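Local coordinates for protein aldose 1-epimerase (Escherichia coli, PDB 3NRE) that probably interconverts the alpha and beta anomers of aldose sugars, as a putative aldose 1-epimerase of the galactose mutarotase superfamily, at residues E24-W27 and P32-R35; Q119-T124 and L128-S133; Q185-N190 and N202-W207; Q210-Q215 and A221-T226. All blocks are in the same frame, centred on the assembly; numbering follows the deposited sequence. Where two conformers were deposited one is given.

Contact 1 of 4, residues E24-W27 and P32-R35; sequences EGFW and PLLR
The ring of Phe26 is overlapped by the CD1 methyl of Leu33, a CH-pi contact in which the methyl lies 3.7 Å from the ring centroid and only 13° off the ring normal. It forms where strand 22-28 pairs with the short strand 31-32 in a small antiparallel hairpin, with Trp27 and Pro32 as a non-hydrogen-bonded pair. Beyond Pro32, Leu33 and Leu34 both still face Phe26. Phe26 CG is anti to the backbone N (chi1 -177°), which sets the ring under Leu33 CD1, with Leu34 CG at its edge, near the ring plane. An alanine at Phe26 is likely to open a gap beneath Leu33 CD1 and remove the surface against which Leu123 and Leu128 of the neighbouring hairpin also pack.

The backbone oxygen of Phe26 grips the turning chain. Leu33 N bonds to Phe26 O at 2.8 Å with an N-H...O angle of 160°, the donor tilted modestly out of the carbonyl plane, whereas the second bond, from Leu34 N to Phe26 O, is weak at 3.4 Å. On the other side of the sheet, Trp27 CD1 rests 3.7 Å from Pro32 CA. Gly25, which with Glu24 faces Asp15 in a classic beta bulge, puts its CA over one face of the Trp27 indole, and a CB on it would run into Trp27 CH2. Leu33 reaches on to Tyr220 and Ile222, and Leu34 to Pro150 and Phe152. A water links the two segments, accepting from Phe26 N at 3.0 Å and donating to Leu34 O at 2.7 Å.

Contact 2 of 4, residues Q119-T124 and L128-S133; sequences QAFHLT and LTVTLS
Gln119 carries its CG anti to the backbone N (chi1 -163°) and continues extended, while Val130 holds CG1 in the same relation to its own N (chi1 -175°); the two therefore cross with Val130 CG1 3.5 Å from Gln119 OE1. The aliphatic part of Gln119 runs beside Leu132, pointing the same way, and its CG lies 3.8 Å from Leu132 CD2. Farther along this face, Phe121 and Val130 stand side by side: CG1 sits over one face of the ring and CG2 comes 3.8 Å from Phe121 CD2. Leu123 CD2 then packs against Leu128 CB.

Beneath these side chains the backbone is a regular antiparallel ladder; the axes of the two segments approach to 4.6 Å, their directions 167° apart. Ala120 pairs with Thr131 and His122 with Thr129 through two reciprocal bonds each, all four with the donor in the carbonyl plane; Thr129 N to His122 O, for example, measures 2.8 Å. On the opposite face Thr129 OG1 holds a water that donates to His122 O, and in the conformer given Thr131 OG1 does likewise with a water donating to Ala120 O.

The amide of Gln119 is gripped by Trp148 NE1 at OE1 and by Gly21 O at NE2; a leucine in its place would probably leave both of those groups without their mate. The hairpin lies inside the large antiparallel sheet, between strands 101-109 and 279-290, and its apolar face is covered by Leu14, Val16, Ile23 and Phe26 of strands 12-17 and 22-28 and by Trp148 of strand 142-153.

Contact 3 of 4, residues Q185-N190 and N202-W207; sequences QELDFN and NGFAGW
Leu187 and Phe204 meet without any backbone pairing: the closest CA atoms of 185-190 and 202-207, those of Leu187 and Asn202, are still 9.0 Å apart, and no hydrogen bond crosses. The approach is made by side chains and by one carbonyl. Phe204 CG is anti to the carbonyl carbon (chi1 -65°), and the ring extends from strand 200-205 to the loop, where CE2 comes within 3.3 Å of Leu187 O. The same carbon lies 4.2 Å from Leu187 CB, so Leu187 meets this end of the ring obliquely with its carbonyl oxygen, and also with CB.

Phe189 adds an aromatic neighbour. Phe204 CZ stands at the edge of the Phe189 ring, near its plane, with Phe189 CE2 4.2 Å from it, while Leu187 C lies over one face of Phe189 toward the rim. Leu187 CD1 also reaches the neighbourhood of Asn202 OD1 at 4.4 Å, a loose contact; the Asn202 amide also bonds from ND2 to Trp168 O.

Within the loop, Asp188 OD1 takes two bonds from Asn190: from N at 3.1 Å, nearly along the C-O axis, and from ND2 at 2.8 Å with an angle of 164°. The ND2 group also donates to Ala164 O, and Phe204 stacks on Tyr233 of strand 232-237, where Phe189 packs too. The arrangement is an Asx turn at Asp188 in a loop whose Leu187 and Phe189 pack on the sheet holding strands 200-205 and 232-237, within the all-beta fold of the galactose mutarotase family.

Contact 4 of 4, residues Q210-Q215 and A221-T226; sequences QARIEQ and AIIMET
Backbone hydrogen bonds bind Ala211 to Met224 and Ile213 to Ile222 as the hydrogen-bonded pairs of an antiparallel hairpin whose strand axes run 169° apart in direction. The straightest is Ile213 N to Ile222 O, 2.8 Å with an N-H...O angle of 177°; the donors of the other three are tilted from the carbonyl plane. CA-H...O contacts fill in between, such as Gln210 CA to Met224 O at 3.2 Å.

Apolar contacts lie on the face carrying Ala211, Ile213, Ile222 and Met224. Ala211 CB meets CB of Met224 (a selenomethionine) at 4.1 Å, and Ile213 and Ile222 pack loosely, CB to CB 4.3 Å. Phe152 of strand 142-153 packs against Ile213 and Ile222.

Charged and mixed contacts occupy the other face. In the modelled conformer of Arg212, one of two, the chain is extended and Ala221 CB lies 3.4 Å above one face of the Arg212 guanidinium, offset toward its rim, with Ile223 CD1 at the edge, 3.4 Å from Arg212 NH1. In this conformer Arg212 NE also forms a salt bridge to Glu214 OE2 at 3.2 Å, close to the guanidinium plane, and NH1 has a second carboxylate, Glu289. Glu214 OE1 is in turn paired with Arg159.

The hairpin is thus apolar on its inward face and ionic on the other, where the chain of charges Arg159, Glu214, Arg212 and Glu289 is likely, in this conformer, to balance itself across neighbouring strands.

How the contacts relate
Contacts 2 and 4 are regular hairpins of the same nine-stranded sheet, about 16 Å apart between centres, each with an apolar face inward; the other, partly exposed face is ionic in contact 4 but carries threonines and water in contact 2. Contact 1 belongs to the small sheet laid over them and reaches both: Phe26 CZ is 3.7 Å from Leu128 CB, and Leu33 O is 3.5 Å from Ile222 CD1. Contact 3, at an outer loop, is separate from contacts 1 and 2 and has no cross-segment hydrogen bonds, but touches contact 4 through Trp207 CH2, 4.1 Å from Met224 SE in the conformer given. All four are buried at their centres.

Contact 1 of 4, residues E24-W27 and P32-R35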
loop_
_atom_site.group_PDB
_atom_site.type_symbol
_atom_site.label_atom_id
_atom_site.label_comp_id
_atom_site.label_asym_id
_atom_site.label_seq_id
_atom_site.Cartn_x
_atom_site.Cartn_y
_atom_site.Cartn_z
ATOM N N GLU A 24 12.056 -5.265 0.714
ATOM C CA GLU A 24 13.178 -4.889 -0.201
ATOM C C GLU A 24 13.392 -5.882 -1.357
ATOM O O GLU A 24 14.189 -5.630 -2.249
ATOM C CB GLU A 24 14.491 -4.681 0.592
ATOM C CG GLU A 24 14.399 -3.457 1.506
ATOM C CD GLU A 24 14.598 -2.076 0.781
ATOM O OE1 GLU A 24 14.693 -2.044 -0.470
ATOM O OE2 GLU A 24 14.737 -1.039 1.501
ATOM N N GLY A 25 12.680 -6.999 -1.334
ATOM C CA GLY A 25 12.663 -7.933 -2.446
ATOM C C GLY A 25 11.717 -9.082 -2.177
ATOM O O GLY A 25 11.518 -9.470 -1.045
ATOM N N PHE A 26 11.151 -9.610 -3.258
ATOM C CA PHE A 26 10.332 -10.801 -3.232
ATOM C C PHE A 26 10.576 -11.499 -4.564
ATOM O O PHE A 26 10.330 -10.917 -5.636
ATOM C CB PHE A 26 8.856 -10.405 -3.064
ATOM C CG PHE A 26 7.919 -11.564 -2.949
ATOM C CD1 PHE A 26 8.307 -12.743 -2.345
ATOM C CD2 PHE A 26 6.603 -11.446 -3.368
ATOM C CE1 PHE A 26 7.404 -13.828 -2.239
ATOM C CE2 PHE A 26 5.711 -12.513 -3.251
ATOM C CZ PHE A 26 6.091 -13.688 -2.711
ATOM N N TRP A 27 11.133 -12.711 -4.485
ATOM C CA TRP A 27 11.605 -13.434 -5.651
ATOM C C TRP A 27 11.170 -14.904 -5.634
ATOM O O TRP A 27 10.934 -15.478 -4.583
ATOM C CB TRP A 27 13.126 -13.456 -5.728
ATOM C CG TRP A 27 13.850 -12.161 -5.758
ATOM C CD1 TRP A 27 14.262 -11.456 -6.884
ATOM C CD2 TRP A 27 14.326 -11.412 -4.628
ATOM N NE1 TRP A 27 14.922 -10.323 -6.498
ATOM C CE2 TRP A 27 14.965 -10.266 -5.129
ATOM C CE3 TRP A 27 14.305 -11.624 -3.254
ATOM C CZ2 TRP A 27 15.632 -9.353 -4.294
ATOM C CZ3 TRP A 27 14.907 -10.678 -2.410
ATOM C CH2 TRP A 27 15.589 -9.581 -2.945
ATOM N N PRO A 32 12.051 -11.571 -10.094
ATOM C CA PRO A 32 11.440 -10.636 -9.161
ATOM C C PRO A 32 9.949 -10.593 -9.326
ATOM O O PRO A 32 9.442 -10.453 -10.452
ATOM C CB PRO A 32 12.063 -9.295 -9.496
ATOM C CG PRO A 32 12.807 -9.460 -10.757
ATOM C CD PRO A 32 12.902 -10.904 -11.101
ATOM N N LEU A 33 9.266 -10.808 -8.219
ATOM C CA LEU A 33 7.800 -10.746 -8.188
ATOM C C LEU A 33 7.329 -9.357 -7.866
ATOM O O LEU A 33 6.221 -8.951 -8.236
ATOM C CB LEU A 33 7.274 -11.741 -7.152
ATOM C CG LEU A 33 7.752 -13.187 -7.354
ATOM C CD1 LEU A 33 7.250 -14.064 -6.225
ATOM C CD2 LEU A 33 7.310 -13.763 -8.760
ATOM N N LEU A 34 8.107 -8.678 -7.014
ATOM C CA LEU A 34 7.976 -7.249 -6.792
ATOM C C LEU A 34 9.274 -6.620 -7.303
ATOM O O LEU A 34 10.324 -7.276 -7.438
ATOM C CB LEU A 34 7.828 -6.945 -5.289
ATOM C CG LEU A 34 6.602 -7.388 -4.507
ATOM C CD1 LEU A 34 6.709 -7.082 -3.007
ATOM C CD2 LEU A 34 5.324 -6.758 -5.165
ATOM N N ARG A 35 9.213 -5.329 -7.608
ATOM C CA ARG A 35 10.345 -4.595 -8.047
ATOM C C ARG A 35 11.449 -4.740 -6.978
ATOM O O ARG A 35 11.205 -4.441 -5.843
ATOM C CB ARG A 35 9.972 -3.102 -8.181
ATOM C CG ARG A 35 11.115 -2.209 -8.486
ATOM C CD ARG A 35 10.772 -0.747 -8.477
ATOM N NE ARG A 35 10.630 -0.217 -7.124
ATOM C CZ ARG A 35 10.477 1.078 -6.884
ATOM N NH1 ARG A 35 10.381 1.915 -7.893
ATOM N NH2 ARG A 35 10.369 1.535 -5.654
HETATM O O HOH W 1 12.138 -8.283 -5.775
#

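Contact 2 of 4, residues Q119-T124 and L128-S133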
loop_
_atom_site.group_PDB
_atom_site.type_symbol
_atom_site.label_atom_id
_atom_site.label_comp_id
_atom_site.label_asym_id
_atom_site.label_seq_id
_atom_site.Cartn_x
_atom_site.Cartn_y
_atom_site.Cartn_z
ATOM N N GLN A 119 3.639 -5.487 12.075
ATOM C CA GLN A 119 3.566 -5.994 10.719
ATOM C C GLN A 119 4.216 -7.375 10.717
ATOM O O GLN A 119 5.420 -7.458 10.992
ATOM C CB GLN A 119 4.285 -5.072 9.738
ATOM C CG GLN A 119 3.878 -5.351 8.306
ATOM C CD GLN A 119 4.505 -4.426 7.297
ATOM O OE1 GLN A 119 4.104 -4.427 6.128
ATOM N NE2 GLN A 119 5.518 -3.678 7.709
ATOM N N ALA A 120 3.414 -8.408 10.404
ATOM C CA ALA A 120 3.839 -9.802 10.297
ATOM C C ALA A 120 3.894 -10.260 8.847
ATOM O O ALA A 120 3.019 -9.973 8.036
ATOM C CB ALA A 120 2.895 -10.720 11.083
ATOM N N PHE A 121 4.947 -11.005 8.533
ATOM C CA PHE A 121 5.176 -11.543 7.198
ATOM C C PHE A 121 5.272 -13.060 7.333
ATOM O O PHE A 121 5.945 -13.534 8.233
ATOM C CB PHE A 121 6.524 -11.016 6.666
ATOM C CG PHE A 121 6.607 -9.509 6.546
ATOM C CD1 PHE A 121 6.939 -8.730 7.632
ATOM C CD2 PHE A 121 6.392 -8.889 5.321
ATOM C CE1 PHE A 121 7.011 -7.341 7.534
ATOM C CE2 PHE A 121 6.479 -7.515 5.200
ATOM C CZ PHE A 121 6.821 -6.751 6.307
ATOM N N HIS A 122 4.680 -13.794 6.396
ATOM C CA HIS A 122 4.771 -15.247 6.360
ATOM C C HIS A 122 4.902 -15.769 4.934
ATOM O O HIS A 122 4.226 -15.281 4.031
ATOM C CB HIS A 122 3.553 -15.817 7.051
ATOM C CG HIS A 122 3.602 -17.293 7.259
ATOM N ND1 HIS A 122 2.705 -18.154 6.665
ATOM C CD2 HIS A 122 4.445 -18.068 7.988
ATOM C CE1 HIS A 122 2.989 -19.397 7.024
ATOM N NE2 HIS A 122 4.036 -19.369 7.830
ATOM N N LEU A 123 5.782 -16.761 4.733
ATOM C CA LEU A 123 5.983 -17.376 3.420
ATOM C C LEU A 123 5.591 -18.819 3.487
ATOM O O LEU A 123 5.961 -19.507 4.436
ATOM C CB LEU A 123 7.454 -17.344 2.999
ATOM C CG LEU A 123 7.994 -16.125 2.312
ATOM C CD1 LEU A 123 9.424 -16.417 1.849
ATOM C CD2 LEU A 123 7.107 -15.715 1.120
ATOM N N THR A 124 4.834 -19.270 2.490
ATOM C CA THR A 124 4.708 -20.699 2.218
ATOM C C THR A 124 5.366 -20.939 0.866
ATOM O O THR A 124 6.072 -20.071 0.377
ATOM C CB THR A 124 3.255 -21.148 2.194
ATOM O OG1 THR A 124 2.602 -20.519 1.083
ATOM C CG2 THR A 124 2.565 -20.814 3.519
ATOM N N LEU A 128 2.918 -15.269 -0.017
ATOM C CA LEU A 128 3.373 -14.322 0.989
ATOM C C LEU A 128 2.121 -13.720 1.638
ATOM O O LEU A 128 1.232 -13.232 0.921
ATOM C CB LEU A 128 4.121 -13.165 0.320
ATOM C CG LEU A 128 4.390 -11.952 1.218
ATOM C CD1 LEU A 128 5.250 -12.330 2.427
ATOM C CD2 LEU A 128 5.011 -10.796 0.417
ATOM N N THR A 129 2.053 -13.777 2.975
ATOM C CA THR A 129 0.970 -13.152 3.737
ATOM C C THR A 129 1.584 -12.055 4.628
ATOM O O THR A 129 2.552 -12.278 5.359
ATOM C CB THR A 129 0.208 -14.185 4.609
ATOM O OG1 THR A 129 -0.258 -15.268 3.786
ATOM C CG2 THR A 129 -0.989 -13.552 5.322
ATOM N N VAL A 130 0.994 -10.873 4.577
ATOM C CA VAL A 130 1.444 -9.731 5.357
ATOM C C VAL A 130 0.227 -9.210 6.123
ATOM O O VAL A 130 -0.837 -9.079 5.538
ATOM C CB VAL A 130 1.992 -8.584 4.476
ATOM C CG1 VAL A 130 2.541 -7.499 5.388
ATOM C CG2 VAL A 130 3.092 -9.075 3.458
ATOM N N THR A 131 0.395 -8.987 7.420
ATOM C CA THR A 131 -0.667 -8.598 8.327
ATOM C C THR A 131 -0.260 -7.309 9.087
ATOM O O THR A 131 0.812 -7.266 9.723
ATOM C CB THR A 131 -0.905 -9.799 9.295
ATOM O OG1 THR A 131 -1.220 -10.978 8.526
ATOM C CG2 THR A 131 -2.012 -9.538 10.351
ATOM N N LEU A 132 -1.096 -6.270 9.026
ATOM C CA LEU A 132 -0.916 -5.058 9.814
ATOM C C LEU A 132 -2.010 -4.998 10.886
ATOM O O LEU A 132 -3.183 -5.190 10.555
ATOM C CB LEU A 132 -1.046 -3.829 8.924
ATOM C CG LEU A 132 0.164 -3.328 8.121
ATOM C CD1 LEU A 132 -0.374 -2.343 7.113
ATOM C CD2 LEU A 132 1.265 -2.723 9.058
ATOM N N SER A 133 -1.614 -4.760 12.142
ATOM C CA SER A 133 -2.506 -4.599 13.274
ATOM C C SER A 133 -2.095 -3.341 14.018
ATOM O O SER A 133 -0.934 -3.229 14.443
ATOM C CB SER A 133 -2.441 -5.793 14.236
ATOM O OG SER A 133 -2.594 -7.013 13.532
HETATM O O HOH W 2 0.979 -12.438 7.841
HETATM O O HOH W 3 1.746 -17.237 3.397
#

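Contact 3 of 4, residues Q185-N190 and N202-W207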
loop_
_atom_site.group_PDB
_atom_site.type_symbol
_atom_site.label_atom_id
_atom_site.label_comp_id
_atom_site.label_asym_id
_atom_site.label_seq_id
_atom_site.Cartn_x
_atom_site.Cartn_y
_atom_site.Cartn_z
ATOM N N GLN A 185 -11.975 3.440 -20.926
ATOM C CA GLN A 185 -11.553 2.098 -21.319
ATOM C C GLN A 185 -10.139 1.829 -20.797
ATOM O O GLN A 185 -9.895 0.753 -20.245
ATOM C CB GLN A 185 -11.643 1.862 -22.848
ATOM C CG GLN A 185 -11.263 0.408 -23.306
ATOM N N GLU A 186 -9.234 2.809 -20.930
ATOM C CA GLU A 186 -7.817 2.598 -20.588
ATOM C C GLU A 186 -7.622 2.371 -19.079
ATOM O O GLU A 186 -6.596 1.841 -18.628
ATOM C CB GLU A 186 -6.966 3.805 -21.058
ATOM C CG GLU A 186 -6.827 3.919 -22.607
ATOM N N LEU A 187 -8.583 2.819 -18.280
ATOM C CA LEU A 187 -8.526 2.649 -16.800
ATOM C C LEU A 187 -9.549 1.632 -16.264
ATOM O O LEU A 187 -9.868 1.608 -15.077
ATOM C CB LEU A 187 -8.760 3.992 -16.096
ATOM C CG LEU A 187 -7.696 5.047 -16.337
ATOM C CD1 LEU A 187 -8.079 6.381 -15.712
ATOM C CD2 LEU A 187 -6.369 4.522 -15.805
ATOM N N ASP A 188 -10.039 0.775 -17.127
ATOM C CA ASP A 188 -11.055 -0.212 -16.750
ATOM C C ASP A 188 -10.419 -1.591 -16.653
ATOM O O ASP A 188 -10.165 -2.254 -17.683
ATOM C CB ASP A 188 -12.205 -0.227 -17.794
ATOM C CG ASP A 188 -13.404 -1.058 -17.335
ATOM O OD1 ASP A 188 -13.219 -1.933 -16.467
ATOM O OD2 ASP A 188 -14.538 -0.865 -17.871
ATOM N N PHE A 189 -10.157 -2.017 -15.409
ATOM C CA PHE A 189 -9.483 -3.265 -15.120
ATOM C C PHE A 189 -10.449 -4.333 -14.629
ATOM O O PHE A 189 -10.027 -5.334 -14.048
ATOM C CB PHE A 189 -8.352 -3.038 -14.099
ATOM C CG PHE A 189 -7.403 -1.962 -14.526
ATOM C CD1 PHE A 189 -6.587 -2.154 -15.629
ATOM C CD2 PHE A 189 -7.395 -0.733 -13.897
ATOM C CE1 PHE A 189 -5.702 -1.103 -16.045
ATOM C CE2 PHE A 189 -6.556 0.302 -14.320
ATOM C CZ PHE A 189 -5.714 0.108 -15.407
ATOM N N ASN A 190 -11.747 -4.163 -14.888
ATOM C CA ASN A 190 -12.693 -5.245 -14.544
ATOM C C ASN A 190 -12.377 -6.567 -15.260
ATOM O O ASN A 190 -12.493 -7.645 -14.685
ATOM C CB ASN A 190 -14.143 -4.823 -14.806
ATOM C CG ASN A 190 -14.652 -3.843 -13.766
ATOM O OD1 ASN A 190 -15.048 -4.248 -12.665
ATOM N ND2 ASN A 190 -14.577 -2.545 -14.077
ATOM N N ASN A 202 -4.522 7.333 -9.702
ATOM C CA ASN A 202 -5.995 7.332 -9.540
ATOM C C ASN A 202 -6.414 6.289 -8.567
ATOM O O ASN A 202 -5.895 5.135 -8.600
ATOM C CB ASN A 202 -6.729 7.101 -10.871
ATOM C CG ASN A 202 -6.494 8.200 -11.869
ATOM O OD1 ASN A 202 -5.486 8.213 -12.605
ATOM N ND2 ASN A 202 -7.410 9.190 -11.890
ATOM N N GLY A 203 -7.403 6.649 -7.739
ATOM C CA GLY A 203 -8.055 5.712 -6.859
ATOM C C GLY A 203 -9.338 5.155 -7.518
ATOM O O GLY A 203 -9.975 5.844 -8.355
ATOM N N PHE A 204 -9.667 3.911 -7.159
ATOM C CA PHE A 204 -10.788 3.169 -7.722
ATOM C C PHE A 204 -11.646 2.661 -6.574
ATOM O O PHE A 204 -11.134 2.254 -5.533
ATOM C CB PHE A 204 -10.278 1.989 -8.590
ATOM C CG PHE A 204 -9.533 2.452 -9.801
ATOM C CD1 PHE A 204 -8.208 2.829 -9.696
ATOM C CD2 PHE A 204 -10.172 2.584 -11.010
ATOM C CE1 PHE A 204 -7.535 3.332 -10.788
ATOM C CE2 PHE A 204 -9.513 3.079 -12.116
ATOM C CZ PHE A 204 -8.163 3.441 -12.010
ATOM N N ALA A 205 -12.959 2.711 -6.780
ATOM C CA ALA A 205 -13.928 2.258 -5.768
ATOM C C ALA A 205 -14.668 1.046 -6.281
ATOM O O ALA A 205 -14.600 0.693 -7.474
ATOM C CB ALA A 205 -14.955 3.368 -5.464
ATOM N N GLY A 206 -15.393 0.400 -5.381
ATOM C CA GLY A 206 -16.185 -0.760 -5.762
ATOM C C GLY A 206 -15.414 -2.058 -5.893
ATOM O O GLY A 206 -15.897 -3.011 -6.477
ATOM N N TRP A 207 -14.251 -2.120 -5.272
ATOM C CA TRP A 207 -13.390 -3.268 -5.377
ATOM C C TRP A 207 -13.831 -4.322 -4.394
ATOM O O TRP A 207 -14.444 -4.002 -3.365
ATOM C CB TRP A 207 -11.964 -2.843 -5.052
ATOM C CG TRP A 207 -10.924 -3.856 -5.308
ATOM C CD1 TRP A 207 -10.858 -4.713 -6.353
ATOM C CD2 TRP A 207 -9.696 -4.002 -4.579
ATOM N NE1 TRP A 207 -9.688 -5.437 -6.280
ATOM C CE2 TRP A 207 -8.972 -5.030 -5.188
ATOM C CE3 TRP A 207 -9.175 -3.398 -3.426
ATOM C CZ2 TRP A 207 -7.731 -5.448 -4.715
ATOM C CZ3 TRP A 207 -7.971 -3.797 -2.957
ATOM C CH2 TRP A 207 -7.265 -4.844 -3.580
#

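Contact 4 of 4, residues Q210-Q215 and A221-T226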
loop_
_atom_site.group_PDB
_atom_site.type_symbol
_atom_site.label_atom_id
_atom_site.label_comp_id
_atom_site.label_asym_id
_atom_site.label_seq_id
_atom_site.Cartn_x
_atom_site.Cartn_y
_atom_site.Cartn_z
ATOM N N GLN A 210 -9.742 -8.274 -4.382
ATOM C CA GLN A 210 -9.008 -9.300 -5.089
ATOM C C GLN A 210 -8.487 -8.756 -6.417
ATOM O O GLN A 210 -9.218 -8.067 -7.169
ATOM C CB GLN A 210 -9.895 -10.536 -5.338
ATOM C CG GLN A 210 -10.510 -11.097 -4.057
ATOM C CD GLN A 210 -11.250 -12.415 -4.283
ATOM O OE1 GLN A 210 -10.847 -13.239 -5.098
ATOM N NE2 GLN A 210 -12.337 -12.607 -3.562
ATOM N N ALA A 211 -7.244 -9.096 -6.721
ATOM C CA ALA A 211 -6.649 -8.655 -7.966
ATOM C C ALA A 211 -5.803 -9.752 -8.576
ATOM O O ALA A 211 -5.337 -10.664 -7.912
ATOM C CB ALA A 211 -5.814 -7.386 -7.755
ATOM N N ARG A 212 -5.606 -9.644 -9.871
ATOM C CA ARG A 212 -4.727 -10.558 -10.583
ATOM C C ARG A 212 -3.737 -9.712 -11.363
ATOM O O ARG A 212 -4.150 -8.805 -12.094
ATOM C CB ARG A 212 -5.566 -11.452 -11.494
ATOM C CG ARG A 212 -4.811 -12.489 -12.213
ATOM C CD ARG A 212 -5.754 -13.440 -12.911
ATOM N NE ARG A 212 -5.015 -14.261 -13.847
ATOM C CZ ARG A 212 -4.369 -15.390 -13.546
ATOM N NH1 ARG A 212 -4.387 -15.896 -12.313
ATOM N NH2 ARG A 212 -3.717 -16.041 -14.505
ATOM N N ILE A 213 -2.433 -9.956 -11.141
ATOM C CA ILE A 213 -1.397 -9.290 -11.886
ATOM C C ILE A 213 -0.775 -10.353 -12.804
ATOM O O ILE A 213 -0.091 -11.238 -12.300
ATOM C CB ILE A 213 -0.314 -8.686 -10.950
ATOM C CG1 ILE A 213 -0.877 -7.551 -10.073
ATOM C CG2 ILE A 213 0.858 -8.134 -11.726
ATOM C CD1 ILE A 213 -1.486 -8.028 -8.756
ATOM N N GLU A 214 -0.965 -10.241 -14.125
ATOM C CA GLU A 214 -0.431 -11.213 -15.052
ATOM C C GLU A 214 0.874 -10.778 -15.656
ATOM O O GLU A 214 0.957 -9.654 -16.178
ATOM C CB GLU A 214 -1.405 -11.471 -16.207
ATOM C CG GLU A 214 -2.731 -12.006 -15.735
ATOM C CD GLU A 214 -3.794 -12.101 -16.831
ATOM O OE1 GLU A 214 -3.515 -11.817 -18.020
ATOM O OE2 GLU A 214 -4.934 -12.438 -16.469
ATOM N N GLN A 215 1.850 -11.694 -15.651
ATOM C CA GLN A 215 3.197 -11.438 -16.139
ATOM C C GLN A 215 3.482 -12.492 -17.216
ATOM O O GLN A 215 4.320 -13.382 -17.058
ATOM C CB GLN A 215 4.178 -11.461 -14.961
ATOM C CG GLN A 215 3.874 -10.407 -13.863
ATOM C CD GLN A 215 4.181 -8.987 -14.305
ATOM O OE1 GLN A 215 4.311 -8.722 -15.521
ATOM N NE2 GLN A 215 4.441 -8.086 -13.325
ATOM N N ALA A 221 1.401 -15.437 -12.882
ATOM C CA ALA A 221 0.514 -14.378 -12.424
ATOM C C ALA A 221 0.663 -14.340 -10.905
ATOM O O ALA A 221 1.035 -15.348 -10.289
ATOM C CB ALA A 221 -0.927 -14.650 -12.799
ATOM N N ILE A 222 0.354 -13.194 -10.320
ATOM C CA ILE A 222 0.270 -13.018 -8.868
ATOM C C ILE A 222 -1.172 -12.737 -8.540
ATOM O O ILE A 222 -1.788 -11.888 -9.186
ATOM C CB ILE A 222 1.103 -11.813 -8.362
ATOM C CG1 ILE A 222 2.585 -12.079 -8.564
ATOM C CG2 ILE A 222 0.799 -11.510 -6.888
ATOM C CD1 ILE A 222 3.463 -11.117 -7.826
ATOM N N ILE A 223 -1.691 -13.476 -7.556
ATOM C CA ILE A 223 -3.066 -13.359 -7.088
ATOM C C ILE A 223 -2.999 -12.636 -5.770
ATOM O O ILE A 223 -2.421 -13.119 -4.803
ATOM C CB ILE A 223 -3.743 -14.712 -6.807
ATOM C CG1 ILE A 223 -3.910 -15.518 -8.082
ATOM C CG2 ILE A 223 -5.086 -14.518 -6.067
ATOM C CD1 ILE A 223 -4.693 -14.841 -9.112
HETATM N N MSE A 224 -3.609 -11.466 -5.767
HETATM C CA MSE A 224 -3.687 -10.611 -4.572
HETATM C C MSE A 224 -5.065 -10.775 -3.931
HETATM O O MSE A 224 -6.094 -10.644 -4.619
HETATM C CB MSE A 224 -3.455 -9.118 -4.912
HETATM C CG MSE A 224 -3.790 -8.138 -3.744
HETATM SE SE MSE A 224 -3.456 -6.184 -3.913
HETATM C CE MSE A 224 -1.673 -6.137 -4.559
ATOM N N GLU A 225 -5.070 -11.040 -2.616
ATOM C CA GLU A 225 -6.301 -11.169 -1.818
ATOM C C GLU A 225 -6.137 -10.402 -0.514
ATOM O O GLU A 225 -5.068 -10.383 0.082
ATOM C CB GLU A 225 -6.633 -12.631 -1.481
ATOM C CG GLU A 225 -7.008 -13.430 -2.694
ATOM C CD GLU A 225 -7.472 -14.859 -2.366
ATOM O OE1 GLU A 225 -8.056 -15.114 -1.281
ATOM O OE2 GLU A 225 -7.247 -15.724 -3.230
ATOM N N THR A 226 -7.172 -9.690 -0.114
ATOM C CA THR A 226 -7.146 -8.949 1.151
ATOM C C THR A 226 -8.259 -9.445 2.092
ATOM O O THR A 226 -9.380 -9.865 1.643
ATOM C CB THR A 226 -7.330 -7.441 0.925
ATOM O OG1 THR A 226 -8.493 -7.245 0.089
ATOM C CG2 THR A 226 -6.040 -6.797 0.306
#